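PDB 6V4C: long form D7clu1 salivary protein from Culex quinquefasciatus, which binds and sequesters host adenine nucleotides, ADP and ATP most tightly, and so inhibits platelet aggregation and hemostasis during mosquito blood feeding. Local coordinates for residues 193-196 / 200-203; 15-20 / 205-210. All coordinates share one frame; numbering follows the deposited sequence.

Contact 1. Residues 193-196 / 200-203; sequences WMKK and MDES
Met200 lays its terminal methyl against the side chain of Met194, and the two methyl carbons, Met194 CE and Met200 CE, meet at 3.5 Å, tighter than usual for two carbons. The same Met200 methyl also lies 3.7 Å from Met194 CB; bends at chi2 (-57°) and again at chi3 bring it there. On the way Met200 SD passes 3.6 Å from Trp193 O. That carbonyl is the polar centre of the contact: it accepts a nearly straight bond from Asp201 N (N to O 2.7 Å, 168° at the hydrogen), with the donor tilted 28° from the carbonyl plane, and a longer CA-H...O approach from Met200. Across the outer side Lys195 CG touches Asp201 CB at 3.9 Å, the two side chains crossing at about a right angle. Asp201 OD1 receives Ser203 OG at 2.6 Å, on its syn side but clearly out of the carboxylate plane, and, weakly, the backbone N of Ala204. Met200 also touches Tyr239, and Met194 touches Ala236, both of helix 235-247. One isolated beta bridge, Met194 with Met200, closes a tight connection between helices 179-190 and 202-211, and Asp201 finishes it as the N-cap of the latter, within the second odorant-binding-type domain of this all-helical protein.

Contact 2. Residues 15-20 / 205-210; sequences EAKCME and ILRGLH. With EDO (1,2-ethanediol), chain J.
Arg207 reaches from helix 202-211 to helix 8-22, joining the two odorant-binding-protein-like domains of a long-form D7 protein. Its guanidinium meets two residues one helical turn apart. Lys17 CG lies over one face, 3.6 Å from Arg207 NH2 and offset toward the rim, so aliphatic carbon rather than charge is laid against the flat group. Glu20 comes at the edge, near the plane: Glu20 OE2 stands 3.3 Å from Arg207 NH2, with carboxylate and guanidinium planes 17° apart. This is a salt bridge, but its hydrogen bond is weak, bent to 126° at the hydrogen. The stronger polar partner is Asp21, next along the same helix, whose OD1 forms a salt bridge with Arg207 NH1; the two acids probably balance the arginine charge and ease its closeness to the Lys17 ammonium.

The Lys17 chain, with chi1 at -178° and extended beyond CG, runs past the guanidinium, leaving 5.0 Å from Lys17 NZ to Arg207 NH1. Glu20 OE2 also has a long, weak ion pair with Arg269, and the Glu20 side chain lies about 6 Å from that of Tyr266, which binds ADP. Behind Lys17, the Cys18-Cys51 disulfide ties helix 8-22 to helix 45-55. A 1,2-ethanediol, probably from the crystallisation liquor, lies beside both long side chains, its O2 accepting a weak bond from Lys17 NZ at 3.1 Å.

From the N terminus, the chain first supplies helix 8-22, the early half of contact 2, then runs through 184 residues, 108 of them helical, before helix 202-211 returns to close that long loop. Contact 1 is nested inside it: 193-196 and 200-203 are separated by only three residues and pinch off the turn just ahead of helix 202-211. The helix is therefore shared: its N-cap, Asp201, lies in contact 1, and Arg207 further along serves contact 2. The centres are 12 Å apart, and the two meet directly where Trp193 CD2 packs on Ile205 CG1 at 3.6 Å. Contact 1 is local to the second domain; contact 2 spans both domains.

Contact 1. Residues 193-196 / 200-203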
ATOM      1  N   TRP A 193       2.196  -1.397   8.831  1.00 35.72           N
ATOM      2  CA  TRP A 193       2.754  -2.153   9.950  1.00 34.73           C
ATOM      3  C   TRP A 193       1.662  -2.517  10.945  1.00 39.60           C
ATOM      4  O   TRP A 193       1.693  -3.592  11.557  1.00 41.39           O
ATOM      5  CB  TRP A 193       3.848  -1.349  10.652  1.00 33.94           C
ATOM      6  CG  TRP A 193       5.146  -1.287   9.903  1.00 34.73           C
ATOM      7  CD1 TRP A 193       5.353  -1.577   8.586  1.00 36.45           C
ATOM      8  CD2 TRP A 193       6.424  -0.924  10.441  1.00 35.37           C
ATOM      9  NE1 TRP A 193       6.682  -1.411   8.267  1.00 36.70           N
ATOM     10  CE2 TRP A 193       7.358  -1.010   9.388  1.00 35.82           C
ATOM     11  CE3 TRP A 193       6.867  -0.533  11.709  1.00 34.88           C
ATOM     12  CZ2 TRP A 193       8.710  -0.716   9.566  1.00 35.45           C
ATOM     13  CZ3 TRP A 193       8.211  -0.241  11.882  1.00 36.99           C
ATOM     14  CH2 TRP A 193       9.115  -0.334  10.815  1.00 36.09           C
ATOM     15  N   MET A 194       0.699  -1.619  11.132  1.00 41.90           N
ATOM     16  CA  MET A 194      -0.518  -1.895  11.880  1.00 43.55           C
ATOM     17  C   MET A 194      -1.666  -1.955  10.886  1.00 44.97           C
ATOM     18  O   MET A 194      -1.823  -1.048  10.061  1.00 42.47           O
ATOM     19  CB  MET A 194      -0.785  -0.798  12.916  1.00 42.75           C
ATOM     20  CG  MET A 194      -1.957  -1.085  13.852  1.00 44.67           C
ATOM     21  SD  MET A 194      -2.418   0.334  14.870  1.00 46.05           S
ATOM     22  CE  MET A 194      -1.899  -0.172  16.503  1.00 45.76           C
ATOM     23  N   LYS A 195      -2.448  -3.027  10.948  1.00 47.18           N
ATOM     24  CA  LYS A 195      -3.565  -3.195  10.036  1.00 48.34           C
ATOM     25  C   LYS A 195      -4.745  -2.333  10.480  1.00 50.09           C
ATOM     26  O   LYS A 195      -4.713  -1.674  11.522  1.00 48.96           O
ATOM     27  CB  LYS A 195      -3.959  -4.669   9.941  1.00 51.39           C
ATOM     28  CG  LYS A 195      -2.832  -5.564   9.447  1.00 52.80           C
ATOM     29  CD  LYS A 195      -3.321  -6.948   9.043  1.00 55.71           C
ATOM     30  CE  LYS A 195      -3.752  -7.784  10.235  1.00 61.97           C
ATOM     31  NZ  LYS A 195      -3.620  -9.244   9.945  1.00 63.90           N
ATOM     32  N   LYS A 196      -5.799  -2.336   9.659  1.00 56.89           N
ATOM     33  CA  LYS A 196      -6.988  -1.550   9.981  1.00 60.46           C
ATOM     34  C   LYS A 196      -7.583  -1.950  11.327  1.00 65.06           C
ATOM     35  O   LYS A 196      -8.019  -1.084  12.102  1.00 63.39           O
ATOM     36  CB  LYS A 196      -8.037  -1.687   8.878  1.00 62.73           C
ATOM     37  CG  LYS A 196      -7.896  -0.688   7.737  1.00 60.92           C
ATOM     38  CD  LYS A 196      -9.044  -0.813   6.747  1.00 63.32           C
ATOM     39  N   MET A 200      -0.759  -5.690  14.713  1.00 49.94           N
ATOM     40  CA  MET A 200       0.499  -5.589  13.986  1.00 46.65           C
ATOM     41  C   MET A 200       0.576  -6.650  12.897  1.00 50.23           C
ATOM     42  O   MET A 200       0.102  -7.776  13.067  1.00 48.81           O
ATOM     43  CB  MET A 200       1.675  -5.771  14.945  1.00 47.81           C
ATOM     44  CG  MET A 200       1.875  -4.621  15.910  1.00 47.11           C
ATOM     45  SD  MET A 200       2.105  -3.055  15.050  1.00 49.53           S
ATOM     46  CE  MET A 200       0.974  -2.027  15.948  1.00 43.28           C
ATOM     47  N   ASP A 201       1.186  -6.284  11.772  1.00 42.70           N
ATOM     48  CA  ASP A 201       1.424  -7.202  10.661  1.00 42.43           C
ATOM     49  C   ASP A 201       2.928  -7.452  10.596  1.00 45.37           C
ATOM     50  O   ASP A 201       3.683  -6.635  10.059  1.00 41.59           O
ATOM     51  CB  ASP A 201       0.889  -6.631   9.351  1.00 43.47           C
ATOM     52  CG  ASP A 201       0.968  -7.625   8.202  1.00 45.78           C
ATOM     53  OD1 ASP A 201       1.592  -8.697   8.367  1.00 44.39           O
ATOM     54  OD2 ASP A 201       0.398  -7.336   7.129  1.00 44.72           O
ATOM     55  N   GLU A 202       3.369  -8.522  11.148  1.00 43.53           N
ATOM     56  CA  GLU A 202       4.764  -8.911  11.182  1.00 42.99           C
ATOM     57  C   GLU A 202       5.350  -8.984   9.768  1.00 43.61           C
ATOM     58  O   GLU A 202       6.337  -8.543   9.572  1.00 42.11           O
ATOM     59  CB  GLU A 202       4.837 -10.195  11.970  1.00 45.96           C
ATOM     60  CG  GLU A 202       6.179 -10.786  12.103  1.00 50.67           C
ATOM     61  CD  GLU A 202       6.403 -12.160  12.713  1.00 57.94           C
ATOM     62  OE1 GLU A 202       6.477 -13.057  12.009  1.00 59.96           O
ATOM     63  OE2 GLU A 202       6.634 -12.258  13.842  1.00 55.64           O
ATOM     64  N   SER A 203       4.672  -9.583   8.836  1.00 42.61           N
ATOM     65  CA  SER A 203       5.196  -9.687   7.478  1.00 46.79           C
ATOM     66  C   SER A 203       5.415  -8.318   6.848  1.00 43.17           C
ATOM     67  O   SER A 203       6.346  -8.143   6.054  1.00 42.22           O
ATOM     68  CB  SER A 203       4.248 -10.519   6.613  1.00 48.89           C
ATOM     69  OG  SER A 203       2.990  -9.876   6.482  1.00 48.86           O
TER

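Contact 2. Residues 15-20 / 205-210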
ATOM      1  N   GLU A  15      -2.258  -2.802  -5.170  1.00 50.41           N
ATOM      2  CA  GLU A  15      -1.812  -3.149  -6.517  1.00 50.49           C
ATOM      3  C   GLU A  15      -0.292  -3.224  -6.589  1.00 48.94           C
ATOM      4  O   GLU A  15       0.268  -4.177  -7.142  1.00 49.09           O
ATOM      5  CB  GLU A  15      -2.340  -2.137  -7.536  1.00 50.55           C
ATOM      6  CG  GLU A  15      -1.892  -2.435  -8.967  1.00 50.20           C
ATOM      7  CD  GLU A  15      -2.074  -1.256  -9.909  1.00 54.99           C
ATOM      8  OE1 GLU A  15      -2.931  -1.340 -10.817  1.00 54.42           O
ATOM      9  OE2 GLU A  15      -1.361  -0.245  -9.736  1.00 48.69           O
ATOM     10  N   ALA A  16       0.389  -2.222  -6.026  1.00 49.68           N
ATOM     11  CA  ALA A  16       1.847  -2.196  -6.066  1.00 46.44           C
ATOM     12  C   ALA A  16       2.443  -3.379  -5.314  1.00 48.19           C
ATOM     13  O   ALA A  16       3.455  -3.948  -5.738  1.00 49.10           O
ATOM     14  CB  ALA A  16       2.358  -0.876  -5.486  1.00 44.65           C
ATOM     15  N   LYS A  17       1.831  -3.760  -4.190  1.00 43.60           N
ATOM     16  CA  LYS A  17       2.331  -4.901  -3.427  1.00 47.77           C
ATOM     17  C   LYS A  17       2.238  -6.192  -4.234  1.00 49.05           C
ATOM     18  O   LYS A  17       3.166  -7.011  -4.219  1.00 52.57           O
ATOM     19  CB  LYS A  17       1.562  -5.028  -2.114  1.00 46.79           C
ATOM     20  CG  LYS A  17       2.044  -6.147  -1.220  1.00 50.97           C
ATOM     21  CD  LYS A  17       1.138  -6.295  -0.012  1.00 51.87           C
ATOM     22  CE  LYS A  17       1.484  -7.544   0.784  1.00 59.09           C
ATOM     23  NZ  LYS A  17       0.641  -7.661   2.004  1.00 59.81           N
ATOM     24  N   CYS A  18       1.125  -6.393  -4.942  1.00 54.09           N
ATOM     25  CA  CYS A  18       1.001  -7.574  -5.792  1.00 58.02           C
ATOM     26  C   CYS A  18       2.012  -7.542  -6.929  1.00 55.73           C
ATOM     27  O   CYS A  18       2.615  -8.569  -7.261  1.00 58.50           O
ATOM     28  CB  CYS A  18      -0.417  -7.691  -6.349  1.00 57.14           C
ATOM     29  SG  CYS A  18      -1.653  -8.268  -5.173  1.00 61.74           S
ATOM     30  N   MET A  19       2.212  -6.369  -7.537  1.00 58.33           N
ATOM     31  CA  MET A  19       3.173  -6.259  -8.629  1.00 60.59           C
ATOM     32  C   MET A  19       4.586  -6.571  -8.155  1.00 62.08           C
ATOM     33  O   MET A  19       5.339  -7.268  -8.843  1.00 64.87           O
ATOM     34  CB  MET A  19       3.108  -4.864  -9.251  1.00 59.46           C
ATOM     35  CG  MET A  19       1.769  -4.512  -9.881  1.00 60.20           C
ATOM     36  SD  MET A  19       1.879  -3.001 -10.854  1.00 58.20           S
ATOM     37  CE  MET A  19       3.268  -3.434 -11.894  1.00 64.65           C
ATOM     38  N   GLU A  20       4.963  -6.066  -6.977  1.00 52.80           N
ATOM     39  CA  GLU A  20       6.290  -6.351  -6.442  1.00 54.03           C
ATOM     40  C   GLU A  20       6.465  -7.836  -6.152  1.00 55.91           C
ATOM     41  O   GLU A  20       7.542  -8.399  -6.377  1.00 57.40           O
ATOM     42  CB  GLU A  20       6.532  -5.536  -5.170  1.00 53.48           C
ATOM     43  CG  GLU A  20       6.723  -4.047  -5.399  1.00 55.11           C
ATOM     44  CD  GLU A  20       7.028  -3.303  -4.113  1.00 55.83           C
ATOM     45  OE1 GLU A  20       7.059  -2.055  -4.135  1.00 53.89           O
ATOM     46  OE2 GLU A  20       7.235  -3.968  -3.077  1.00 55.41           O
ATOM     47  N   ILE A 205       6.354  -5.549   8.381  1.00 40.32           N
ATOM     48  CA  ILE A 205       7.604  -5.014   8.912  1.00 38.52           C
ATOM     49  C   ILE A 205       8.795  -5.654   8.211  1.00 38.51           C
ATOM     50  O   ILE A 205       9.749  -4.968   7.825  1.00 37.28           O
ATOM     51  CB  ILE A 205       7.660  -5.210  10.439  1.00 38.63           C
ATOM     52  CG1 ILE A 205       6.495  -4.484  11.111  1.00 37.76           C
ATOM     53  CG2 ILE A 205       8.985  -4.718  10.994  1.00 40.54           C
ATOM     54  CD1 ILE A 205       6.167  -5.019  12.494  1.00 43.91           C
ATOM     55  N   LEU A 206       8.749  -6.978   8.027  1.00 36.44           N
ATOM     56  CA  LEU A 206       9.851  -7.687   7.387  1.00 37.52           C
ATOM     57  C   LEU A 206      10.050  -7.245   5.943  1.00 36.70           C
ATOM     58  O   LEU A 206      11.177  -7.280   5.436  1.00 36.23           O
ATOM     59  CB  LEU A 206       9.610  -9.197   7.451  1.00 38.79           C
ATOM     60  CG  LEU A 206       9.467  -9.793   8.854  1.00 42.22           C
ATOM     61  CD1 LEU A 206       9.232 -11.300   8.794  1.00 45.30           C
ATOM     62  CD2 LEU A 206      10.696  -9.470   9.686  1.00 39.49           C
ATOM     63  N   ARG A 207       8.972  -6.843   5.261  1.00 42.37           N
ATOM     64  CA  ARG A 207       9.116  -6.311   3.909  1.00 44.88           C
ATOM     65  C   ARG A 207      10.036  -5.099   3.896  1.00 43.02           C
ATOM     66  O   ARG A 207      10.862  -4.945   2.990  1.00 41.64           O
ATOM     67  CB  ARG A 207       7.748  -5.940   3.332  1.00 45.82           C
ATOM     68  CG  ARG A 207       6.842  -7.122   3.046  1.00 49.62           C
ATOM     69  CD  ARG A 207       5.511  -6.672   2.458  1.00 53.11           C
ATOM     70  NE  ARG A 207       5.659  -6.096   1.124  1.00 55.52           N
ATOM     71  CZ  ARG A 207       5.536  -6.788  -0.006  1.00 57.54           C
ATOM     72  NH1 ARG A 207       5.261  -8.085   0.037  1.00 56.35           N
ATOM     73  NH2 ARG A 207       5.686  -6.185  -1.179  1.00 56.78           N
ATOM     74  N   GLY A 208       9.908  -4.230   4.904  1.00 35.76           N
ATOM     75  CA  GLY A 208      10.771  -3.063   4.976  1.00 34.10           C
ATOM     76  C   GLY A 208      12.232  -3.420   5.167  1.00 35.67           C
ATOM     77  O   GLY A 208      13.117  -2.758   4.618  1.00 33.97           O
ATOM     78  N   LEU A 209      12.508  -4.469   5.949  1.00 38.24           N
ATOM     79  CA  LEU A 209      13.887  -4.901   6.162  1.00 37.71           C
ATOM     80  C   LEU A 209      14.477  -5.507   4.895  1.00 38.75           C
ATOM     81  O   LEU A 209      15.623  -5.219   4.528  1.00 40.59           O
ATOM     82  CB  LEU A 209      13.943  -5.918   7.302  1.00 41.14           C
ATOM     83  CG  LEU A 209      13.890  -5.388   8.735  1.00 39.40           C
ATOM     84  CD1 LEU A 209      13.554  -6.526   9.683  1.00 40.81           C
ATOM     85  CD2 LEU A 209      15.217  -4.758   9.108  1.00 38.30           C
ATOM     86  N   HIS A 210      13.712  -6.366   4.221  1.00 40.71           N
ATOM     87  CA  HIS A 210      14.209  -6.988   2.999  1.00 40.41           C
ATOM     88  C   HIS A 210      14.375  -5.969   1.877  1.00 40.58           C
ATOM     89  O   HIS A 210      15.222  -6.154   0.995  1.00 41.31           O
ATOM     90  CB  HIS A 210      13.288  -8.140   2.591  1.00 42.35           C
ATOM     91  CG  HIS A 210      13.091  -9.162   3.670  1.00 45.03           C
ATOM     92  ND1 HIS A 210      12.021 -10.027   3.690  1.00 48.20           N
ATOM     93  CD2 HIS A 210      13.829  -9.449   4.770  1.00 44.28           C
ATOM     94  CE1 HIS A 210      12.105 -10.805   4.756  1.00 48.49           C
ATOM     95  NE2 HIS A 210      13.194 -10.476   5.425  1.00 49.87           N
TER
HETATM   96  C1  EDO J 309       2.316  -4.787   2.924  0.70 51.56           C
HETATM   97  O1  EDO J 309       3.327  -3.873   3.347  0.70 49.91           O
HETATM   98  C2  EDO J 309       1.377  -5.116   4.080  0.70 49.43           C
HETATM   99  O2  EDO J 309       0.006  -5.063   3.665  0.70 52.11           O